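Local coordinates for protein cAMP factor (PDB 6JLC) that probably acts as a pore-forming toxin in the haemolytic CAMP reaction, this chain being the C-terminal part of the protein, at residues 23-28 against 39-44; 49-54 against 73-78; 111-116 against 121-126. One frame throughout, in Å; residues are numbered along the deposited sequence.

Contact 1: 23-28 against 39-44; sequences ETLKEI and KEFDKL
Leu44 N donates to Glu40 O over 3.1 Å, a bond of the opening turn of helix 41-59, with Glu40 in the N-cap position. This turn sets Phe41 and Leu44 one after the other along the face that meets Leu25 of helix 8-31. No hydrogen bond crosses between 23-28 and 39-44, so the segments meet by van der Waals contact, mostly between apolar side chains, and all three side chains that touch are buried.

Leu25 divides its two methyl groups between two partners. Its CD1 meets Leu44 CD2 at 3.6 Å, while its CD2 lies 3.9 Å from Phe41 CZ, the far end of the ring. With CG anti to the carbonyl carbon (chi1 -69°), the isobutyl fork projects across the gap and stands about at right angles to both opposing side chains. Leu44 answers with CG anti to its backbone N (chi1 179°), which carries CD2 forward to the fork. The Phe41 ring is pressed against main chain as well as side chain: CE2 comes within 3.7 Å of Leu25 O. The oxygen approaches obliquely to the ring plane. The Leu25 and Phe41 CA atoms are the nearest pair across the segments, 8.3 Å apart, yet both CB atoms are directed into the interface and fill the interval. In all, 153 Å² is buried, most of it on Leu25 and Phe41.

The connection between helices 8-31 and 41-59 reverses the chain into a helical hairpin, which opens the bundle formed by the first five helices of this chain. Beyond Phe41 and Leu44, Leu25 also packs on Val85 of helix 68-91, and Leu44 on Ile111 of helix 97-114, placing this corner of the hairpin between two further helices.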
loop_
_atom_site.group_PDB
_atom_site.type_symbol
_atom_site.label_atom_id
_atom_site.label_comp_id
_atom_site.label_asym_id
_atom_site.label_seq_id
_atom_site.Cartn_x
_atom_site.Cartn_y
_atom_site.Cartn_z
ATOM N N GLU A 23 -5.136 -8.734 -2.950
ATOM C CA GLU A 23 -3.756 -9.092 -2.620
ATOM C C GLU A 23 -2.827 -7.890 -2.753
ATOM O O GLU A 23 -1.933 -7.702 -1.922
ATOM C CB GLU A 23 -3.276 -10.283 -3.455
ATOM C CG GLU A 23 -4.227 -11.470 -3.316
ATOM C CD GLU A 23 -3.945 -12.619 -4.279
ATOM O OE1 GLU A 23 -2.956 -12.533 -5.041
ATOM O OE2 GLU A 23 -4.729 -13.605 -4.276
ATOM N N THR A 24 -3.055 -7.053 -3.770
ATOM C CA THR A 24 -2.269 -5.829 -3.893
ATOM C C THR A 24 -2.445 -4.951 -2.662
ATOM O O THR A 24 -1.471 -4.431 -2.103
ATOM C CB THR A 24 -2.670 -5.070 -5.161
ATOM O OG1 THR A 24 -2.336 -5.851 -6.311
ATOM C CG2 THR A 24 -1.943 -3.738 -5.232
ATOM N N LEU A 25 -3.694 -4.794 -2.213
ATOM C CA LEU A 25 -3.961 -3.915 -1.083
ATOM C C LEU A 25 -3.349 -4.449 0.205
ATOM O O LEU A 25 -2.839 -3.670 1.016
ATOM C CB LEU A 25 -5.466 -3.716 -0.926
ATOM C CG LEU A 25 -6.064 -2.898 -2.074
ATOM C CD1 LEU A 25 -7.575 -3.034 -2.076
ATOM C CD2 LEU A 25 -5.660 -1.435 -1.947
ATOM N N LYS A 26 -3.401 -5.766 0.422
ATOM C CA LYS A 26 -2.807 -6.335 1.631
ATOM C C LYS A 26 -1.298 -6.116 1.669
ATOM O O LYS A 26 -0.735 -5.830 2.732
ATOM C CB LYS A 26 -3.140 -7.826 1.727
ATOM C CG LYS A 26 -4.543 -8.071 2.239
ATOM C CD LYS A 26 -4.990 -9.506 2.053
ATOM C CE LYS A 26 -6.315 -9.734 2.765
ATOM N NZ LYS A 26 -6.811 -11.127 2.592
ATOM N N GLU A 27 -0.626 -6.248 0.524
ATOM C CA GLU A 27 0.815 -6.001 0.479
ATOM C C GLU A 27 1.133 -4.557 0.843
ATOM O O GLU A 27 2.027 -4.290 1.650
ATOM C CB GLU A 27 1.377 -6.333 -0.904
ATOM C CG GLU A 27 1.281 -7.794 -1.287
ATOM C CD GLU A 27 1.653 -8.043 -2.738
ATOM O OE1 GLU A 27 2.224 -7.130 -3.374
ATOM O OE2 GLU A 27 1.370 -9.151 -3.242
ATOM N N ILE A 28 0.406 -3.607 0.259
ATOM C CA ILE A 28 0.662 -2.208 0.581
ATOM C C ILE A 28 0.341 -1.922 2.043
ATOM O O ILE A 28 1.042 -1.145 2.708
ATOM C CB ILE A 28 -0.131 -1.293 -0.368
ATOM C CG1 ILE A 28 0.354 -1.491 -1.803
ATOM C CG2 ILE A 28 -0.018 0.165 0.061
ATOM C CD1 ILE A 28 -0.576 -0.900 -2.816
ATOM N N LYS A 39 -7.472 3.410 6.542
ATOM C CA LYS A 39 -8.350 3.505 7.707
ATOM C C LYS A 39 -9.424 2.417 7.714
ATOM O O LYS A 39 -9.679 1.798 8.753
ATOM C CB LYS A 39 -8.989 4.894 7.757
ATOM C CG LYS A 39 -9.785 5.174 9.022
ATOM C CD LYS A 39 -10.436 6.548 8.958
ATOM C CE LYS A 39 -11.263 6.835 10.201
ATOM N NZ LYS A 39 -11.876 8.194 10.155
ATOM N N GLU A 40 -10.046 2.145 6.566
ATOM C CA GLU A 40 -11.170 1.215 6.500
ATOM C C GLU A 40 -10.855 -0.045 5.688
ATOM O O GLU A 40 -11.749 -0.642 5.080
ATOM C CB GLU A 40 -12.398 1.925 5.931
ATOM C CG GLU A 40 -12.896 3.118 6.773
ATOM C CD GLU A 40 -13.539 2.693 8.091
ATOM O OE1 GLU A 40 -14.008 1.538 8.189
ATOM O OE2 GLU A 40 -13.579 3.524 9.029
ATOM N N PHE A 41 -9.595 -0.486 5.683
ATOM C CA PHE A 41 -9.255 -1.671 4.896
ATOM C C PHE A 41 -9.989 -2.915 5.398
ATOM O O PHE A 41 -10.334 -3.791 4.600
ATOM C CB PHE A 41 -7.738 -1.902 4.891
ATOM C CG PHE A 41 -6.997 -1.188 3.762
ATOM C CD1 PHE A 41 -7.577 -0.129 3.075
ATOM C CD2 PHE A 41 -5.711 -1.587 3.392
ATOM C CE1 PHE A 41 -6.896 0.525 2.038
ATOM C CE2 PHE A 41 -5.023 -0.935 2.360
ATOM C CZ PHE A 41 -5.615 0.117 1.682
ATOM N N ASP A 42 -10.267 -2.997 6.704
ATOM C CA ASP A 42 -10.998 -4.150 7.243
ATOM C C ASP A 42 -12.386 -4.275 6.620
ATOM O O ASP A 42 -12.801 -5.363 6.197
ATOM C CB ASP A 42 -11.113 -4.032 8.766
ATOM C CG ASP A 42 -9.814 -4.351 9.479
ATOM O OD1 ASP A 42 -8.981 -5.084 8.901
ATOM O OD2 ASP A 42 -9.635 -3.876 10.622
ATOM N N LYS A 43 -13.123 -3.166 6.572
ATOM C CA LYS A 43 -14.426 -3.159 5.918
ATOM C C LYS A 43 -14.309 -3.531 4.440
ATOM O O LYS A 43 -15.134 -4.287 3.912
ATOM C CB LYS A 43 -15.058 -1.779 6.081
ATOM C CG LYS A 43 -16.299 -1.550 5.253
ATOM C CD LYS A 43 -16.952 -0.241 5.633
ATOM C CE LYS A 43 -17.592 -0.337 6.998
ATOM N NZ LYS A 43 -18.864 0.418 7.017
ATOM N N LEU A 44 -13.291 -3.003 3.760
ATOM C CA LEU A 44 -13.086 -3.308 2.343
ATOM C C LEU A 44 -12.894 -4.803 2.115
ATOM O O LEU A 44 -13.495 -5.389 1.202
ATOM C CB LEU A 44 -11.877 -2.530 1.825
ATOM C CG LEU A 44 -11.508 -2.754 0.357
ATOM C CD1 LEU A 44 -12.713 -2.549 -0.565
ATOM C CD2 LEU A 44 -10.343 -1.831 -0.042
#

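Contact 2: 49-54 against 73-78; sequences TELTQS and ARTHLI
Within 49-54, Leu51 makes every side-chain contact to 73-78, and the first group of these is apolar. Its CD2 meets Ile78 CD1 tip to tip at 3.7 Å, the two side chains reaching toward each other across the gap. The same Leu51 CD2 lies 3.9 Å from Arg74 CB, and CD1 stands 4.1 Å from that carbon, so the fork rests on the root of the arginine. Having CG anti to the backbone N (chi1 -170°) directs the fork outward to these partners.

A second group brings the leucine methyl onto main chain: Leu51 CD2 is 3.7 Å from Thr75 N and 3.8 Å from Arg74 C. The tip therefore sits directly on the opposing helix between Arg74 and Ile78, one turn apart. These neighbouring helices of the five-helix bundle are steeply inclined, their local axes 10.8 Å apart at closest and their directions at 136°. Ile18 of helix 8-31 touches both Leu51 and Thr75, adding a third wall, and Leu55 and Ala48 flank Leu51 on its own helix, touching Thr75 and Ile78 respectively.

Polar groups border the contact without bonding across it. Thr75 OG1 lies 3.7 Å from Leu51 CD2, but its hydrogen-bond partner is Ile71 O, a turn earlier on its own helix. The extended Arg74 chain leads away from Leu51, and its NH1 bonds to the carbonyl oxygens of Val114 and Asn116.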
loop_
_atom_site.group_PDB
_atom_site.type_symbol
_atom_site.label_atom_id
_atom_site.label_comp_id
_atom_site.label_asym_id
_atom_site.label_seq_id
_atom_site.Cartn_x
_atom_site.Cartn_y
_atom_site.Cartn_z
ATOM N N THR A 49 -15.019 -10.156 0.306
ATOM C CA THR A 49 -15.421 -11.531 0.552
ATOM C C THR A 49 -16.898 -11.746 0.258
ATOM O O THR A 49 -17.273 -12.744 -0.368
ATOM C CB THR A 49 -15.085 -11.893 1.996
ATOM O OG1 THR A 49 -13.666 -11.785 2.168
ATOM C CG2 THR A 49 -15.514 -13.314 2.292
ATOM N N GLU A 50 -17.755 -10.826 0.703
ATOM C CA GLU A 50 -19.175 -10.956 0.399
ATOM C C GLU A 50 -19.410 -10.901 -1.102
ATOM O O GLU A 50 -20.257 -11.629 -1.633
ATOM C CB GLU A 50 -19.966 -9.848 1.107
ATOM C CG GLU A 50 -19.952 -9.998 2.606
ATOM C CD GLU A 50 -20.666 -8.871 3.335
ATOM O OE1 GLU A 50 -21.116 -7.897 2.684
ATOM O OE2 GLU A 50 -20.762 -8.965 4.574
ATOM N N LEU A 51 -18.676 -10.030 -1.797
ATOM C CA LEU A 51 -18.866 -9.879 -3.234
ATOM C C LEU A 51 -18.451 -11.151 -3.982
ATOM O O LEU A 51 -19.181 -11.631 -4.861
ATOM C CB LEU A 51 -18.078 -8.657 -3.719
ATOM C CG LEU A 51 -18.276 -8.124 -5.128
ATOM C CD1 LEU A 51 -19.741 -7.857 -5.367
ATOM C CD2 LEU A 51 -17.459 -6.845 -5.305
ATOM N N THR A 52 -17.313 -11.740 -3.622
ATOM C CA THR A 52 -16.897 -12.938 -4.344
ATOM C C THR A 52 -17.784 -14.125 -3.996
ATOM O O THR A 52 -17.997 -15.001 -4.839
ATOM C CB THR A 52 -15.419 -13.246 -4.076
ATOM O OG1 THR A 52 -15.205 -13.407 -2.679
ATOM C CG2 THR A 52 -14.518 -12.110 -4.585
ATOM N N GLN A 53 -18.341 -14.160 -2.782
ATOM C CA GLN A 53 -19.291 -15.217 -2.438
ATOM C C GLN A 53 -20.559 -15.103 -3.275
ATOM O O GLN A 53 -21.111 -16.116 -3.724
ATOM C CB GLN A 53 -19.628 -15.164 -0.943
ATOM C CG GLN A 53 -18.597 -15.868 -0.057
ATOM C CD GLN A 53 -18.639 -15.419 1.401
ATOM O OE1 GLN A 53 -19.418 -14.537 1.781
ATOM N NE2 GLN A 53 -17.789 -16.028 2.225
ATOM N N SER A 54 -21.041 -13.879 -3.490
ATOM C CA SER A 54 -22.200 -13.691 -4.351
ATOM C C SER A 54 -21.866 -14.052 -5.792
ATOM O O SER A 54 -22.694 -14.641 -6.502
ATOM C CB SER A 54 -22.695 -12.252 -4.270
ATOM O OG SER A 54 -23.865 -12.098 -5.046
ATOM N N ALA A 73 -20.708 -3.110 -10.740
ATOM C CA ALA A 73 -20.254 -1.792 -10.301
ATOM C C ALA A 73 -19.436 -1.900 -9.012
ATOM O O ALA A 73 -18.392 -1.246 -8.878
ATOM C CB ALA A 73 -21.453 -0.847 -10.121
ATOM N N ARG A 74 -19.877 -2.734 -8.059
ATOM C CA ARG A 74 -19.068 -2.948 -6.856
ATOM C C ARG A 74 -17.724 -3.576 -7.208
ATOM O O ARG A 74 -16.687 -3.216 -6.635
ATOM C CB ARG A 74 -19.809 -3.824 -5.837
ATOM C CG ARG A 74 -21.031 -3.167 -5.173
ATOM C CD ARG A 74 -21.532 -3.948 -3.929
ATOM N NE ARG A 74 -22.953 -3.693 -3.586
ATOM C CZ ARG A 74 -23.380 -2.809 -2.690
ATOM N NH1 ARG A 74 -22.523 -2.043 -2.036
ATOM N NH2 ARG A 74 -24.677 -2.673 -2.452
ATOM N N THR A 75 -17.731 -4.529 -8.151
ATOM C CA THR A 75 -16.495 -5.170 -8.595
ATOM C C THR A 75 -15.540 -4.143 -9.186
ATOM O O THR A 75 -14.363 -4.085 -8.813
ATOM C CB THR A 75 -16.812 -6.266 -9.621
ATOM O OG1 THR A 75 -17.566 -7.311 -8.987
ATOM C CG2 THR A 75 -15.541 -6.848 -10.207
ATOM N N HIS A 76 -16.033 -3.322 -10.119
ATOM C CA HIS A 76 -15.184 -2.298 -10.718
ATOM C C HIS A 76 -14.641 -1.335 -9.671
ATOM O O HIS A 76 -13.496 -0.886 -9.779
ATOM C CB HIS A 76 -15.944 -1.535 -11.801
ATOM C CG HIS A 76 -16.365 -2.410 -12.937
ATOM N ND1 HIS A 76 -17.595 -2.300 -13.555
ATOM C CD2 HIS A 76 -15.740 -3.453 -13.533
ATOM C CE1 HIS A 76 -17.690 -3.213 -14.504
ATOM N NE2 HIS A 76 -16.580 -3.933 -14.506
ATOM N N LEU A 77 -15.437 -1.010 -8.647
ATOM C CA LEU A 77 -14.956 -0.058 -7.645
ATOM C C LEU A 77 -13.855 -0.667 -6.770
ATOM O O LEU A 77 -12.856 -0.001 -6.463
ATOM C CB LEU A 77 -16.120 0.453 -6.792
ATOM C CG LEU A 77 -15.789 1.499 -5.708
ATOM C CD1 LEU A 77 -15.014 2.699 -6.261
ATOM C CD2 LEU A 77 -17.096 1.987 -5.071
ATOM N N ILE A 78 -14.006 -1.931 -6.364
ATOM C CA ILE A 78 -12.926 -2.568 -5.612
ATOM C C ILE A 78 -11.648 -2.599 -6.439
ATOM O O ILE A 78 -10.560 -2.294 -5.931
ATOM C CB ILE A 78 -13.350 -3.972 -5.140
ATOM C CG1 ILE A 78 -14.435 -3.815 -4.067
ATOM C CG2 ILE A 78 -12.155 -4.718 -4.554
ATOM C CD1 ILE A 78 -14.838 -5.083 -3.372
#

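Contact 3: 111-116 against 121-126; sequences IMRVAN and VYQLND
Arg113 and Gln123 form a stacked, water-bridged pair where the end of helix 97-114 faces the start of helix 121-139, a partly buried place, with an apolar contact through Leu124 beside it. The guanidinium and amide planes are 28° apart. Gln123 CD lies 3.8 Å above one guanidinium face, offset toward its rim, and NE2 is 3.9 Å from Arg113 NH1 over that face. Arg113 reaches this position by folding back: its chain bends at chi2 (61°) and chi3 (76°), turning the guanidinium under the amide, so that the two side chains cross at about a right angle while their flat ends stack. Lower down, Arg113 CD is 4.0 Å from Gln123 CB.

Nothing hydrogen-bonds directly across the segments. Water 1 instead accepts from Arg113 NH1 at 2.7 Å and donates to Gln123 OE1 at 2.9 Å, joining the two polar ends. Gln123 OE1 is gripped a second time by Thr120 N, just before the segment, which ties the amide to the start of its own helix and should restrict its rotation.

The two consecutive helices make a tight helical hairpin, the last in the five-helix bundle, with only a short non-helical connection between them. Asn116 OD1 bonds to Gly118 N within that connection.

On the inner side, Leu124 extends CD2 to Val114 CA at 3.8 Å and, at 4.0 Å, to Arg113 O. Its tip comes closer than the direction of its CB would suggest, lying against the main chain of the last helical turn. Leu77 of helix 68-91 packs on both Val114 and Leu124, covering this seam.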
loop_
_atom_site.group_PDB
_atom_site.type_symbol
_atom_site.label_atom_id
_atom_site.label_comp_id
_atom_site.label_asym_id
_atom_site.label_seq_id
_atom_site.Cartn_x
_atom_site.Cartn_y
_atom_site.Cartn_z
ATOM N N ILE A 111 -14.621 3.138 -0.053
ATOM C CA ILE A 111 -14.817 1.910 0.726
ATOM C C ILE A 111 -16.154 1.949 1.452
ATOM O O ILE A 111 -16.878 0.943 1.523
ATOM C CB ILE A 111 -13.662 1.705 1.723
ATOM C CG1 ILE A 111 -12.355 1.398 0.981
ATOM C CG2 ILE A 111 -13.995 0.556 2.689
ATOM C CD1 ILE A 111 -11.122 1.500 1.872
ATOM N N MET A 112 -16.477 3.090 2.065
ATOM C CA MET A 112 -17.764 3.195 2.749
ATOM C C MET A 112 -18.915 2.955 1.776
ATOM O O MET A 112 -19.884 2.260 2.108
ATOM C CB MET A 112 -17.903 4.563 3.430
ATOM C CG MET A 112 -16.843 4.853 4.489
ATOM S SD MET A 112 -16.823 3.602 5.799
ATOM C CE MET A 112 -18.428 3.873 6.553
ATOM N N ARG A 113 -18.811 3.493 0.558
ATOM C CA ARG A 113 -19.879 3.301 -0.423
ATOM C C ARG A 113 -19.956 1.851 -0.888
ATOM O O ARG A 113 -21.046 1.278 -0.976
ATOM C CB ARG A 113 -19.682 4.235 -1.621
ATOM C CG ARG A 113 -20.914 4.373 -2.525
ATOM C CD ARG A 113 -22.098 4.955 -1.762
ATOM N NE ARG A 113 -21.930 6.401 -1.579
ATOM C CZ ARG A 113 -22.731 7.182 -0.851
ATOM N NH1 ARG A 113 -23.784 6.676 -0.213
ATOM N NH2 ARG A 113 -22.468 8.489 -0.756
ATOM N N VAL A 114 -18.812 1.233 -1.208
ATOM C CA VAL A 114 -18.893 -0.122 -1.752
ATOM C C VAL A 114 -19.434 -1.109 -0.716
ATOM O O VAL A 114 -20.011 -2.143 -1.085
ATOM C CB VAL A 114 -17.523 -0.549 -2.322
ATOM C CG1 VAL A 114 -16.599 -1.033 -1.225
ATOM C CG2 VAL A 114 -17.700 -1.617 -3.417
ATOM N N ALA A 115 -19.297 -0.804 0.575
ATOM C CA ALA A 115 -19.836 -1.648 1.632
ATOM C C ALA A 115 -21.274 -1.299 1.996
ATOM O O ALA A 115 -21.894 -2.025 2.784
ATOM C CB ALA A 115 -18.973 -1.537 2.887
ATOM N N ASN A 116 -21.814 -0.224 1.437
ATOM C CA ASN A 116 -23.098 0.323 1.870
ATOM C C ASN A 116 -24.234 -0.484 1.237
ATOM O O ASN A 116 -24.310 -0.587 0.009
ATOM C CB ASN A 116 -23.165 1.802 1.473
ATOM C CG ASN A 116 -24.312 2.548 2.138
ATOM O OD1 ASN A 116 -25.447 2.074 2.153
ATOM N ND2 ASN A 116 -24.020 3.732 2.683
ATOM N N VAL A 121 -25.878 1.954 -8.483
ATOM C CA VAL A 121 -24.933 1.937 -9.598
ATOM C C VAL A 121 -24.352 3.322 -9.834
ATOM O O VAL A 121 -23.143 3.474 -10.042
ATOM C CB VAL A 121 -25.612 1.389 -10.869
ATOM C CG1 VAL A 121 -24.706 1.571 -12.077
ATOM C CG2 VAL A 121 -25.934 -0.087 -10.678
ATOM N N TYR A 122 -25.202 4.354 -9.828
ATOM C CA TYR A 122 -24.713 5.714 -10.046
ATOM C C TYR A 122 -23.665 6.094 -9.004
ATOM O O TYR A 122 -22.627 6.675 -9.342
ATOM C CB TYR A 122 -25.881 6.713 -10.012
ATOM C CG TYR A 122 -26.868 6.575 -11.152
ATOM C CD1 TYR A 122 -26.509 5.956 -12.339
ATOM C CD2 TYR A 122 -28.162 7.088 -11.046
ATOM C CE1 TYR A 122 -27.401 5.837 -13.387
ATOM C CE2 TYR A 122 -29.063 6.974 -12.093
ATOM C CZ TYR A 122 -28.672 6.349 -13.262
ATOM O OH TYR A 122 -29.552 6.223 -14.314
ATOM N N GLN A 123 -23.924 5.773 -7.733
ATOM C CA GLN A 123 -23.015 6.178 -6.667
ATOM C C GLN A 123 -21.693 5.440 -6.770
ATOM O O GLN A 123 -20.621 6.034 -6.594
ATOM C CB GLN A 123 -23.652 5.916 -5.305
ATOM C CG GLN A 123 -24.834 6.815 -5.016
ATOM C CD GLN A 123 -25.588 6.383 -3.779
ATOM O OE1 GLN A 123 -25.591 5.202 -3.410
ATOM N NE2 GLN A 123 -26.252 7.347 -3.133
ATOM N N LEU A 124 -21.755 4.134 -7.039
ATOM C CA LEU A 124 -20.535 3.353 -7.176
ATOM C C LEU A 124 -19.717 3.827 -8.369
ATOM O O LEU A 124 -18.483 3.931 -8.290
ATOM C CB LEU A 124 -20.889 1.868 -7.306
ATOM C CG LEU A 124 -21.634 1.275 -6.108
ATOM C CD1 LEU A 124 -22.277 -0.042 -6.492
ATOM C CD2 LEU A 124 -20.704 1.072 -4.908
ATOM N N ASN A 125 -20.381 4.099 -9.498
ATOM C CA ASN A 125 -19.669 4.618 -10.657
ATOM C C ASN A 125 -19.099 6.003 -10.370
ATOM O O ASN A 125 -17.994 6.336 -10.821
ATOM C CB ASN A 125 -20.601 4.672 -11.875
ATOM C CG ASN A 125 -20.866 3.298 -12.458
ATOM O OD1 ASN A 125 -20.103 2.362 -12.226
ATOM N ND2 ASN A 125 -21.933 3.175 -13.232
ATOM N N ASP A 126 -19.838 6.823 -9.616
ATOM C CA ASP A 126 -19.318 8.143 -9.269
ATOM C C ASP A 126 -18.115 8.035 -8.331
ATOM O O ASP A 126 -17.219 8.890 -8.373
ATOM C CB ASP A 126 -20.426 9.002 -8.654
ATOM C CG ASP A 126 -21.432 9.495 -9.695
ATOM O OD1 ASP A 126 -21.172 9.360 -10.911
ATOM O OD2 ASP A 126 -22.490 10.007 -9.296
HETATM O O HOH W 1 -25.606 4.661 -0.602
#

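All three contacts lie in the bundle built from helices 8-31 to 121-139. Contacts 1 and 2 share helix 41-59, with centres about 14 Å apart, and meet where Leu44 CD1 packs 4.1 Å from Ile78 CG1. Contacts 2 and 3, about 11 Å between centres, are the more firmly joined: the Arg74 guanidinium ties 73-78 to the end of 111-116, Arg74 CG lies 3.6 Å from Leu124 CD1, and Leu77 CD2 is 3.7 Å from Leu124 CD2. Contacts 1 and 3, about 17 Å between centres, also touch, with Lys43 CG 3.6 Å from Ala115 CB and Leu44 N 3.8 Å from Ile111 CG2.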